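Local coordinates for D-2-hydroxyacid dehydrogensase protein (Ketogulonicigenium vulgare, PDB 4LSW) that probably interconverts D-2-hydroxy acids and the corresponding 2-oxo acids with a nicotinamide cofactor, at residues Asn67-Ser72 with Ala303-Ser308; Gly149-Gly154 with His213-Asp218; Asp190-Ala195 with Ile220-Pro225; Gly294-Asp299 with Pro309-Val314. All coordinates share one frame; numbering follows the deposited sequence.

From the N terminus, the chain first offers residues 67-72, whose partner 303-308 arrives only after some 230 further residues, so interaction 1 closes a loop spanning most of the protein. Interactions 2 and 3 both fall within that loop and cross each other, in the order 149-154, 190-195, 213-218 and 220-225; together they join a central strand and two helices of the NAD-binding domain. Interaction 4 is a short closure between 294-299 and 309-314 that crosses interaction 1 and shares helix 287-306 with it. The arrangement illustrates two-domain architecture: interactions 1 and 4 tie that helix to the mixed sheet, and the centre of interaction 1 lies about 38 Å from that of interaction 2 and about 46 Å from that of interaction 3.

Interaction 1: residues Asn67-Ser72 with Ala303-Ser308; sequences NLELIS and AHFAGS
The backbones of strand residue L70 and helix residue H304 stand 8.0 Å apart at their CA atoms, a gap filled by side chains. The motif is a helix laid on a sheet: the C-terminal end of helix 287-306 rests against the start of strand 70-74 in the mixed, largely parallel sheet. H304 is the centre of the contact and illustrates how one imidazole can serve two chemistries. With CG anti to the backbone N (chi1 174°), the ring reaches out to the strand. There its NE2 donates to E69 OE1 over 2.7 Å, a fairly straight bond of 159° that lies close to the ring plane and uses the anti lone pair of the carboxylate. The carboxylate itself is turned well away from the plane of the imidazole. Its other oxygen, OE2, forms a salt bridge with R47, which probably helps to keep the acceptor in place. L70 supplies the apolar half of the contact, its CB sitting over one ring face in a CH-pi contact, 4.1 Å from the ring centroid of H304. Cut back to an alanine, H304 would probably leave E69 OE1 without this donor and open a gap beside L70. The helix finishes just beyond in a Schellman motif at G307. Beside the ring, at the carbon that carries it, L70 CD2 lies 3.6 Å from H304 CB.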
loop_
_atom_site.group_PDB
_atom_site.type_symbol
_atom_site.label_atom_id
_atom_site.label_comp_id
_atom_site.label_asym_id
_atom_site.label_seq_id
_atom_site.Cartn_x
_atom_site.Cartn_y
_atom_site.Cartn_z
ATOM N N ASN A 67 18.064 25.651 5.712
ATOM C CA ASN A 67 17.794 26.190 4.395
ATOM C C ASN A 67 17.004 25.215 3.527
ATOM O O ASN A 67 16.911 25.380 2.316
ATOM C CB ASN A 67 19.105 26.599 3.728
ATOM C CG ASN A 67 19.841 27.665 4.520
ATOM O OD1 ASN A 67 19.275 28.706 4.849
ATOM N ND2 ASN A 67 21.097 27.393 4.862
ATOM N N LEU A 68 16.413 24.215 4.178
ATOM C CA LEU A 68 15.541 23.245 3.504
ATOM C C LEU A 68 14.364 23.897 2.765
ATOM O O LEU A 68 13.686 24.779 3.304
ATOM C CB LEU A 68 15.006 22.246 4.531
ATOM C CG LEU A 68 14.224 21.044 3.994
ATOM C CD1 LEU A 68 15.086 20.175 3.088
ATOM C CD2 LEU A 68 13.680 20.229 5.159
ATOM N N GLU A 69 14.114 23.433 1.541
ATOM C CA GLU A 69 13.047 23.979 0.703
ATOM C C GLU A 69 11.949 22.957 0.426
ATOM O O GLU A 69 10.764 23.303 0.283
ATOM C CB GLU A 69 13.619 24.467 -0.633
ATOM C CG GLU A 69 14.639 25.595 -0.491
ATOM C CD GLU A 69 15.402 25.887 -1.776
ATOM O OE1 GLU A 69 15.079 25.310 -2.839
ATOM O OE2 GLU A 69 16.348 26.702 -1.717
ATOM N N LEU A 70 12.347 21.693 0.358
ATOM C CA LEU A 70 11.480 20.661 -0.189
ATOM C C LEU A 70 11.820 19.306 0.385
ATOM O O LEU A 70 12.989 18.961 0.538
ATOM C CB LEU A 70 11.644 20.611 -1.715
ATOM C CG LEU A 70 11.033 19.403 -2.438
ATOM C CD1 LEU A 70 9.519 19.392 -2.335
ATOM C CD2 LEU A 70 11.453 19.383 -3.890
ATOM N N ILE A 71 10.787 18.540 0.714
ATOM C CA ILE A 71 10.968 17.139 1.061
ATOM C C ILE A 71 10.181 16.332 0.046
ATOM O O ILE A 71 8.966 16.491 -0.067
ATOM C CB ILE A 71 10.462 16.820 2.481
ATOM C CG1 ILE A 71 11.222 17.658 3.513
ATOM C CG2 ILE A 71 10.638 15.336 2.779
ATOM C CD1 ILE A 71 10.616 17.630 4.915
ATOM N N SER A 72 10.886 15.496 -0.708
ATOM C CA SER A 72 10.270 14.654 -1.718
ATOM C C SER A 72 10.266 13.211 -1.236
ATOM O O SER A 72 11.311 12.653 -0.880
ATOM C CB SER A 72 10.980 14.806 -3.068
ATOM O OG SER A 72 10.634 16.040 -3.666
ATOM N N ALA A 303 12.026 19.457 -11.205
ATOM C CA ALA A 303 11.129 20.585 -11.388
ATOM C C ALA A 303 11.385 21.669 -10.346
ATOM O O ALA A 303 11.456 22.851 -10.673
ATOM C CB ALA A 303 9.684 20.118 -11.334
ATOM N N HIS A 304 11.545 21.268 -9.092
ATOM C CA HIS A 304 11.770 22.237 -8.026
ATOM C C HIS A 304 12.997 23.112 -8.275
ATOM O O HIS A 304 12.918 24.338 -8.198
ATOM C CB HIS A 304 11.921 21.538 -6.673
ATOM C CG HIS A 304 12.286 22.470 -5.563
ATOM N ND1 HIS A 304 11.363 23.281 -4.934
ATOM C CD2 HIS A 304 13.480 22.748 -4.988
ATOM C CE1 HIS A 304 11.970 24.005 -4.015
ATOM N NE2 HIS A 304 13.260 23.707 -4.033
ATOM N N PHE A 305 14.126 22.480 -8.571
ATOM C CA PHE A 305 15.373 23.222 -8.699
ATOM C C PHE A 305 15.441 24.001 -10.007
ATOM O O PHE A 305 16.247 24.918 -10.142
ATOM C CB PHE A 305 16.577 22.301 -8.525
ATOM C CG PHE A 305 16.773 21.844 -7.104
ATOM C CD1 PHE A 305 17.176 22.741 -6.130
ATOM C CD2 PHE A 305 16.535 20.527 -6.738
ATOM C CE1 PHE A 305 17.350 22.333 -4.819
ATOM C CE2 PHE A 305 16.709 20.112 -5.429
ATOM C CZ PHE A 305 17.116 21.014 -4.467
ATOM N N ALA A 306 14.576 23.647 -10.954
ATOM C CA ALA A 306 14.500 24.366 -12.227
ATOM C C ALA A 306 13.617 25.607 -12.133
ATOM O O ALA A 306 13.630 26.457 -13.026
ATOM C CB ALA A 306 14.005 23.440 -13.341
ATOM N N GLY A 307 12.851 25.710 -11.051
ATOM C CA GLY A 307 11.925 26.816 -10.871
ATOM C C GLY A 307 10.590 26.553 -11.546
ATOM O O GLY A 307 9.823 27.482 -11.820
ATOM N N SER A 308 10.309 25.281 -11.809
ATOM C CA SER A 308 9.059 24.877 -12.443
ATOM C C SER A 308 8.083 24.362 -11.388
ATOM O O SER A 308 8.489 24.081 -10.261
ATOM C CB SER A 308 9.329 23.802 -13.496
ATOM O OG SER A 308 10.050 24.334 -14.586
#

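Interaction 2: residues Gly149-Gly154 with His213-Asp218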
loop_
_atom_site.group_PDB
_atom_site.type_symbol
_atom_site.label_atom_id
_atom_site.label_comp_id
_atom_site.label_asym_id
_atom_site.label_seq_id
_atom_site.Cartn_x
_atom_site.Cartn_y
_atom_site.Cartn_z
ATOM N N GLY A 149 -17.575 -7.186 -2.291
ATOM C CA GLY A 149 -17.676 -5.880 -1.672
ATOM C C GLY A 149 -16.316 -5.224 -1.663
ATOM O O GLY A 149 -15.302 -5.888 -1.459
ATOM N N VAL A 150 -16.301 -3.917 -1.881
ATOM C CA VAL A 150 -15.068 -3.147 -1.845
ATOM C C VAL A 150 -15.170 -2.096 -0.743
ATOM O O VAL A 150 -16.022 -1.195 -0.801
ATOM C CB VAL A 150 -14.777 -2.505 -3.209
ATOM C CG1 VAL A 150 -13.462 -1.736 -3.194
ATOM C CG2 VAL A 150 -14.746 -3.584 -4.300
ATOM N N LEU A 151 -14.309 -2.229 0.267
ATOM C CA LEU A 151 -14.299 -1.334 1.424
ATOM C C LEU A 151 -13.278 -0.231 1.177
ATOM O O LEU A 151 -12.062 -0.448 1.263
ATOM C CB LEU A 151 -13.978 -2.115 2.697
ATOM C CG LEU A 151 -13.923 -1.300 3.984
ATOM C CD1 LEU A 151 -15.229 -0.543 4.187
ATOM C CD2 LEU A 151 -13.668 -2.225 5.144
ATOM N N GLY A 152 -13.788 0.944 0.823
ATOM C CA GLY A 152 -12.953 2.047 0.375
ATOM C C GLY A 152 -12.923 2.076 -1.140
ATOM O O GLY A 152 -12.263 1.240 -1.759
ATOM N N LEU A 153 -13.647 3.016 -1.738
ATOM C CA LEU A 153 -13.705 3.102 -3.197
ATOM C C LEU A 153 -13.029 4.373 -3.716
ATOM O O LEU A 153 -13.628 5.171 -4.443
ATOM C CB LEU A 153 -15.146 2.986 -3.700
ATOM C CG LEU A 153 -15.206 2.510 -5.154
ATOM C CD1 LEU A 153 -15.122 0.990 -5.234
ATOM C CD2 LEU A 153 -16.453 3.037 -5.836
ATOM N N GLY A 154 -11.774 4.547 -3.306
ATOM C CA GLY A 154 -10.906 5.564 -3.867
ATOM C C GLY A 154 -10.233 5.016 -5.113
ATOM O O GLY A 154 -10.786 4.148 -5.781
ATOM N N HIS A 213 -16.149 1.732 9.346
ATOM C CA HIS A 213 -15.417 1.119 8.235
ATOM C C HIS A 213 -14.215 0.296 8.710
ATOM O O HIS A 213 -13.494 -0.310 7.914
ATOM C CB HIS A 213 -14.983 2.192 7.229
ATOM C CG HIS A 213 -16.132 2.889 6.566
ATOM N ND1 HIS A 213 -16.210 4.258 6.450
ATOM C CD2 HIS A 213 -17.253 2.391 5.989
ATOM C CE1 HIS A 213 -17.337 4.579 5.831
ATOM N NE2 HIS A 213 -17.983 3.465 5.541
ATOM N N ILE A 214 -13.997 0.280 10.016
ATOM C CA ILE A 214 -12.945 -0.540 10.593
ATOM C C ILE A 214 -13.316 -2.034 10.536
ATOM O O ILE A 214 -14.469 -2.403 10.804
ATOM C CB ILE A 214 -12.695 -0.116 12.059
ATOM C CG1 ILE A 214 -12.196 1.330 12.113
ATOM C CG2 ILE A 214 -11.733 -1.076 12.748
ATOM C CD1 ILE A 214 -12.209 1.936 13.516
ATOM N N VAL A 215 -12.350 -2.883 10.185
ATOM C CA VAL A 215 -12.597 -4.316 10.065
ATOM C C VAL A 215 -12.279 -5.028 11.371
ATOM O O VAL A 215 -11.142 -5.434 11.614
ATOM C CB VAL A 215 -11.793 -4.956 8.912
ATOM C CG1 VAL A 215 -12.150 -6.435 8.759
ATOM C CG2 VAL A 215 -12.067 -4.209 7.619
ATOM N N GLY A 216 -13.301 -5.172 12.205
ATOM C CA GLY A 216 -13.162 -5.881 13.462
ATOM C C GLY A 216 -13.981 -7.162 13.487
ATOM O O GLY A 216 -14.428 -7.650 12.443
ATOM N N ARG A 217 -14.199 -7.704 14.681
ATOM C CA ARG A 217 -14.949 -8.954 14.833
ATOM C C ARG A 217 -16.314 -8.929 14.133
ATOM O O ARG A 217 -16.678 -9.897 13.471
ATOM C CB ARG A 217 -15.144 -9.317 16.316
ATOM C CG ARG A 217 -16.033 -10.540 16.535
ATOM C CD ARG A 217 -16.169 -10.909 18.022
ATOM N NE ARG A 217 -15.176 -11.887 18.448
ATOM C CZ ARG A 217 -15.459 -13.142 18.787
ATOM N NH1 ARG A 217 -16.711 -13.582 18.767
ATOM N NH2 ARG A 217 -14.489 -13.959 19.168
ATOM N N ASP A 218 -17.069 -7.839 14.271
ATOM C CA ASP A 218 -18.400 -7.806 13.679
ATOM C C ASP A 218 -18.368 -7.867 12.148
ATOM O O ASP A 218 -19.172 -8.574 11.537
ATOM C CB ASP A 218 -19.205 -6.588 14.169
ATOM C CG ASP A 218 -19.617 -6.704 15.625
ATOM O OD1 ASP A 218 -19.700 -7.836 16.133
ATOM O OD2 ASP A 218 -19.861 -5.650 16.244
#
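Van der Waals contact between aliphatic groups is the first kind of interaction here: L151, the last residue of strand 147-151, and V215 run alongside each other head to tail, with L151 CD2 3.6 Å from V215 CG2. The CG of L151 lies anti to the backbone N (chi1 179°), which carries the two methyls off the strand towards the loop before helix 217-223. A second kind joins methyl to imidazole. L151 CD1 comes within 4.0 Å of H213 CD2 and nearly as close to H213 CB, so one branch of the leucine serves the histidine ring while the other serves the valine. The third kind is apolar against polar: the same CD2 lies 3.4 Å from H213 O. The surroundings fit a Rossmann-type NAD-binding domain. G152 and G154, directly after the strand, match the glycine-rich GxGxxG pattern, with G154 as N-cap of the following helix, and L151 also packs on A191 and L194. H213 NE2 has a weak hydrogen bond to E189 O. The contact therefore rests on shape more than on polarity: all three touching residues are buried, and H213 O, facing a methyl group, finds no polar partner in the model, a small cost that the leucine packing presumably repays.

Interaction 3: residues Asp190-Ala195 with Ile220-Pro225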
loop_
_atom_site.group_PDB
_atom_site.type_symbol
_atom_site.label_atom_id
_atom_site.label_comp_id
_atom_site.label_asym_id
_atom_site.label_seq_id
_atom_site.Cartn_x
_atom_site.Cartn_y
_atom_site.Cartn_z
ATOM N N ASP A 190 -22.043 1.095 5.879
ATOM C CA ASP A 190 -21.121 0.587 6.883
ATOM C C ASP A 190 -20.534 -0.744 6.463
ATOM O O ASP A 190 -21.111 -1.444 5.622
ATOM C CB ASP A 190 -21.825 0.426 8.231
ATOM C CG ASP A 190 -22.758 -0.752 8.253
ATOM O OD1 ASP A 190 -23.654 -0.805 7.395
ATOM O OD2 ASP A 190 -22.563 -1.642 9.101
ATOM N N ALA A 191 -19.400 -1.087 7.062
ATOM C CA ALA A 191 -18.664 -2.291 6.694
ATOM C C ALA A 191 -19.367 -3.588 7.089
ATOM O O ALA A 191 -19.234 -4.593 6.395
ATOM C CB ALA A 191 -17.260 -2.252 7.262
ATOM N N VAL A 192 -20.113 -3.583 8.191
ATOM C CA VAL A 192 -20.817 -4.792 8.609
ATOM C C VAL A 192 -21.864 -5.208 7.586
ATOM O O VAL A 192 -21.900 -6.373 7.170
ATOM C CB VAL A 192 -21.465 -4.637 10.003
ATOM C CG1 VAL A 192 -22.362 -5.834 10.307
ATOM C CG2 VAL A 192 -20.393 -4.500 11.047
ATOM N N THR A 193 -22.686 -4.250 7.159
ATOM C CA THR A 193 -23.711 -4.514 6.156
ATOM C C THR A 193 -23.078 -4.918 4.833
ATOM O O THR A 193 -23.553 -5.837 4.159
ATOM C CB THR A 193 -24.592 -3.287 5.934
ATOM O OG1 THR A 193 -25.121 -2.850 7.196
ATOM C CG2 THR A 193 -25.735 -3.610 4.983
ATOM N N LEU A 194 -22.000 -4.238 4.461
ATOM C CA LEU A 194 -21.288 -4.570 3.230
ATOM C C LEU A 194 -20.866 -6.035 3.259
ATOM O O LEU A 194 -21.124 -6.802 2.323
ATOM C CB LEU A 194 -20.055 -3.672 3.077
ATOM C CG LEU A 194 -19.195 -3.906 1.828
ATOM C CD1 LEU A 194 -19.984 -3.535 0.596
ATOM C CD2 LEU A 194 -17.926 -3.089 1.926
ATOM N N ALA A 195 -20.236 -6.427 4.358
ATOM C CA ALA A 195 -19.702 -7.774 4.482
ATOM C C ALA A 195 -20.783 -8.847 4.493
ATOM O O ALA A 195 -20.600 -9.946 3.948
ATOM C CB ALA A 195 -18.869 -7.860 5.748
ATOM N N ILE A 220 -15.884 -9.087 10.317
ATOM C CA ILE A 220 -15.341 -10.396 9.981
ATOM C C ILE A 220 -16.408 -11.482 10.101
ATOM O O ILE A 220 -16.527 -12.363 9.251
ATOM C CB ILE A 220 -14.106 -10.709 10.848
ATOM C CG1 ILE A 220 -12.974 -9.738 10.490
ATOM C CG2 ILE A 220 -13.684 -12.156 10.652
ATOM C CD1 ILE A 220 -11.842 -9.707 11.504
ATOM N N GLU A 221 -17.213 -11.406 11.157
ATOM C CA GLU A 221 -18.260 -12.402 11.369
ATOM C C GLU A 221 -19.359 -12.294 10.320
ATOM O O GLU A 221 -19.908 -13.297 9.873
ATOM C CB GLU A 221 -18.842 -12.285 12.785
ATOM C CG GLU A 221 -17.869 -12.791 13.827
ATOM C CD GLU A 221 -18.495 -13.013 15.179
ATOM O OE1 GLU A 221 -19.609 -12.499 15.445
ATOM O OE2 GLU A 221 -17.850 -13.711 15.981
ATOM N N ALA A 222 -19.668 -11.069 9.932
ATOM C CA ALA A 222 -20.646 -10.840 8.879
ATOM C C ALA A 222 -20.156 -11.350 7.518
ATOM O O ALA A 222 -20.957 -11.810 6.701
ATOM C CB ALA A 222 -21.038 -9.360 8.814
ATOM N N LEU A 223 -18.851 -11.265 7.284
ATOM C CA LEU A 223 -18.266 -11.792 6.058
ATOM C C LEU A 223 -18.506 -13.301 6.000
ATOM O O LEU A 223 -18.870 -13.835 4.952
ATOM C CB LEU A 223 -16.780 -11.443 5.984
ATOM C CG LEU A 223 -16.016 -11.818 4.716
ATOM C CD1 LEU A 223 -16.828 -11.404 3.488
ATOM C CD2 LEU A 223 -14.662 -11.152 4.748
ATOM N N GLY A 224 -18.313 -13.986 7.122
ATOM C CA GLY A 224 -18.915 -15.297 7.290
ATOM C C GLY A 224 -18.072 -16.506 6.939
ATOM O O GLY A 224 -16.955 -16.388 6.422
ATOM N N PRO A 225 -18.615 -17.694 7.222
ATOM C CA PRO A 225 -17.829 -18.934 7.175
ATOM C C PRO A 225 -17.392 -19.362 5.791
ATOM O O PRO A 225 -16.498 -20.205 5.671
ATOM C CB PRO A 225 -18.790 -19.987 7.766
ATOM C CG PRO A 225 -20.155 -19.382 7.663
ATOM C CD PRO A 225 -19.942 -17.899 7.827
#
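V192, with chi1 near 171°, directs CG1 away from its own backbone N and brings that methyl to 4.1 Å from A222 CB, while L223, with chi1 -175°, carries CD1 down alongside A195 O. The other partners are alanines, which have no such torsion to set, and the result exemplifies close helix packing through small residues. A195 and L223 approach to 4.5 Å between their CA atoms, tight enough for A195 CB to lie 3.7 Å from the backbone nitrogen of L223. A222 fits between the two residues opposite it: its CB is 3.5 Å from V192 O and 4.0 Å from A195 CB. Such closeness also brings A195 O and A222 O to 3.3 Å; both are acceptors, so this pair is probably tolerated more than favoured. The first helix is held at its start by D190, an N-cap whose OD2 accepts from T193 N and whose OD1 accepts from T193 OG1. The second ends where G224 takes a positive phi. Within the NAD-binding domain, helices 191-196 and 217-223 thus lie side by side, L194 of the former packing onto strand 170-174 of the parallel sheet and I220 of the latter onto helix 240-249.

Interaction 4: residues Gly294-Asp299 with Pro309-Val314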
loop_
_atom_site.group_PDB
_atom_site.type_symbol
_atom_site.label_atom_id
_atom_site.label_comp_id
_atom_site.label_asym_id
_atom_site.label_seq_id
_atom_site.Cartn_x
_atom_site.Cartn_y
_atom_site.Cartn_z
ATOM N N GLY A 294 9.988 6.022 -8.874
ATOM C CA GLY A 294 11.308 6.625 -8.818
ATOM C C GLY A 294 11.430 7.810 -9.756
ATOM O O GLY A 294 11.997 8.840 -9.397
ATOM N N GLN A 295 10.896 7.659 -10.966
ATOM C CA GLN A 295 10.904 8.733 -11.953
ATOM C C GLN A 295 10.150 9.961 -11.452
ATOM O O GLN A 295 10.569 11.099 -11.677
ATOM C CB GLN A 295 10.289 8.249 -13.273
ATOM C CG GLN A 295 10.425 9.243 -14.427
ATOM C CD GLN A 295 11.863 9.410 -14.885
ATOM O OE1 GLN A 295 12.510 8.450 -15.313
ATOM N NE2 GLN A 295 12.375 10.634 -14.790
ATOM N N LEU A 296 9.034 9.724 -10.767
ATOM C CA LEU A 296 8.200 10.799 -10.246
ATOM C C LEU A 296 8.900 11.546 -9.112
ATOM O O LEU A 296 8.855 12.777 -9.046
ATOM C CB LEU A 296 6.860 10.223 -9.782
ATOM C CG LEU A 296 5.770 11.212 -9.374
ATOM C CD1 LEU A 296 5.650 12.346 -10.385
ATOM C CD2 LEU A 296 4.440 10.468 -9.221
ATOM N N LEU A 297 9.533 10.794 -8.219
ATOM C CA LEU A 297 10.353 11.395 -7.178
ATOM C C LEU A 297 11.400 12.299 -7.821
ATOM O O LEU A 297 11.546 13.464 -7.456
ATOM C CB LEU A 297 11.044 10.311 -6.360
ATOM C CG LEU A 297 12.103 10.824 -5.382
ATOM C CD1 LEU A 297 11.498 11.181 -4.028
ATOM C CD2 LEU A 297 13.203 9.794 -5.218
ATOM N N ARG A 298 12.115 11.765 -8.802
ATOM C CA ARG A 298 13.160 12.553 -9.433
ATOM C C ARG A 298 12.587 13.746 -10.203
ATOM O O ARG A 298 13.158 14.837 -10.166
ATOM C CB ARG A 298 14.029 11.666 -10.320
ATOM C CG ARG A 298 14.813 10.641 -9.522
ATOM C CD ARG A 298 15.742 9.826 -10.403
ATOM N NE ARG A 298 15.072 8.743 -11.125
ATOM C CZ ARG A 298 14.866 8.728 -12.439
ATOM N NH1 ARG A 298 15.260 9.747 -13.190
ATOM N NH2 ARG A 298 14.272 7.685 -13.005
ATOM N N ASP A 299 11.454 13.560 -10.881
ATOM C CA ASP A 299 10.876 14.663 -11.648
ATOM C C ASP A 299 10.430 15.829 -10.762
ATOM O O ASP A 299 10.513 16.984 -11.165
ATOM C CB ASP A 299 9.722 14.188 -12.541
ATOM C CG ASP A 299 10.190 13.335 -13.706
ATOM O OD1 ASP A 299 11.403 13.331 -14.006
ATOM O OD2 ASP A 299 9.334 12.671 -14.329
ATOM N N PRO A 309 6.790 24.245 -11.742
ATOM C CA PRO A 309 5.841 23.768 -10.732
ATOM C C PRO A 309 6.139 22.337 -10.313
ATOM O O PRO A 309 6.588 21.540 -11.137
ATOM C CB PRO A 309 4.497 23.799 -11.468
ATOM C CG PRO A 309 4.687 24.747 -12.599
ATOM C CD PRO A 309 6.117 24.595 -13.010
ATOM N N LEU A 310 5.885 22.022 -9.049
ATOM C CA LEU A 310 5.987 20.651 -8.563
ATOM C C LEU A 310 4.919 19.787 -9.232
ATOM O O LEU A 310 3.808 20.260 -9.492
ATOM C CB LEU A 310 5.824 20.622 -7.042
ATOM C CG LEU A 310 6.893 21.359 -6.241
ATOM C CD1 LEU A 310 6.558 21.348 -4.763
ATOM C CD2 LEU A 310 8.275 20.756 -6.492
ATOM N N LEU A 311 5.248 18.528 -9.512
ATOM C CA LEU A 311 4.307 17.639 -10.189
ATOM C C LEU A 311 3.215 17.154 -9.247
ATOM O O LEU A 311 2.024 17.235 -9.562
ATOM C CB LEU A 311 5.032 16.426 -10.784
ATOM C CG LEU A 311 5.817 16.596 -12.096
ATOM C CD1 LEU A 311 7.151 17.293 -11.873
ATOM C CD2 LEU A 311 6.029 15.255 -12.779
ATOM N N THR A 312 3.631 16.644 -8.090
ATOM C CA THR A 312 2.708 16.029 -7.146
ATOM C C THR A 312 2.890 16.525 -5.706
ATOM O O THR A 312 3.256 15.753 -4.816
ATOM C CB THR A 312 2.821 14.494 -7.190
ATOM O OG1 THR A 312 4.197 14.109 -7.114
ATOM C CG2 THR A 312 2.243 13.949 -8.493
ATOM N N PRO A 313 2.616 17.818 -5.467
ATOM C CA PRO A 313 2.745 18.334 -4.101
ATOM C C PRO A 313 1.650 17.835 -3.171
ATOM O O PRO A 313 0.522 17.579 -3.612
ATOM C CB PRO A 313 2.583 19.841 -4.283
ATOM C CG PRO A 313 1.712 19.973 -5.493
ATOM C CD PRO A 313 2.114 18.842 -6.403
ATOM N N VAL A 314 1.981 17.702 -1.890
ATOM C CA VAL A 314 0.980 17.372 -0.880
ATOM C C VAL A 314 0.933 18.423 0.220
ATOM O O VAL A 314 -0.007 18.459 1.013
ATOM C CB VAL A 314 1.208 15.974 -0.248
ATOM C CG1 VAL A 314 0.977 14.880 -1.276
ATOM C CG2 VAL A 314 2.597 15.872 0.358
#
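T312 OG1, which meets L296 across the contact, is gripped by two hydrogen bonds, to the backbone oxygen of N95 and to ND2 of N300. Its chi1 of 49° sets the hydroxyl between the backbone N and the carbonyl carbon, and there it also lies 4.0 Å from L296 CD1. The leucine and the threonine meet tip to tip, an instance of a helix and a returning chain packed mainly through leucine methyls. L296 CG is anti to the backbone N (chi1 -172°), and from that position CD1 also touches L311 CD2 at 3.8 Å. L311 sits astride D299: its CD1 is 3.4 Å from the backbone oxygen of D299, and its CD2 is 3.9 Å from D299 CB. A glycine in place of L296 would probably leave a gap beside L311 and let that leucine turn more freely. The polar side chains of the helix find other partners: Q295 NE2 donates in its amide plane to D299 OD1 over 3.0 Å, meeting the carboxylate from above its plane, while R298 forms a salt bridge with D16 of helix 14-23. The whole is a surface contact in which helix 287-306 is followed by a turn back along its flank, leading into strand 313-315, the edge strand that runs antiparallel beside 92-94 in the mixed sheet.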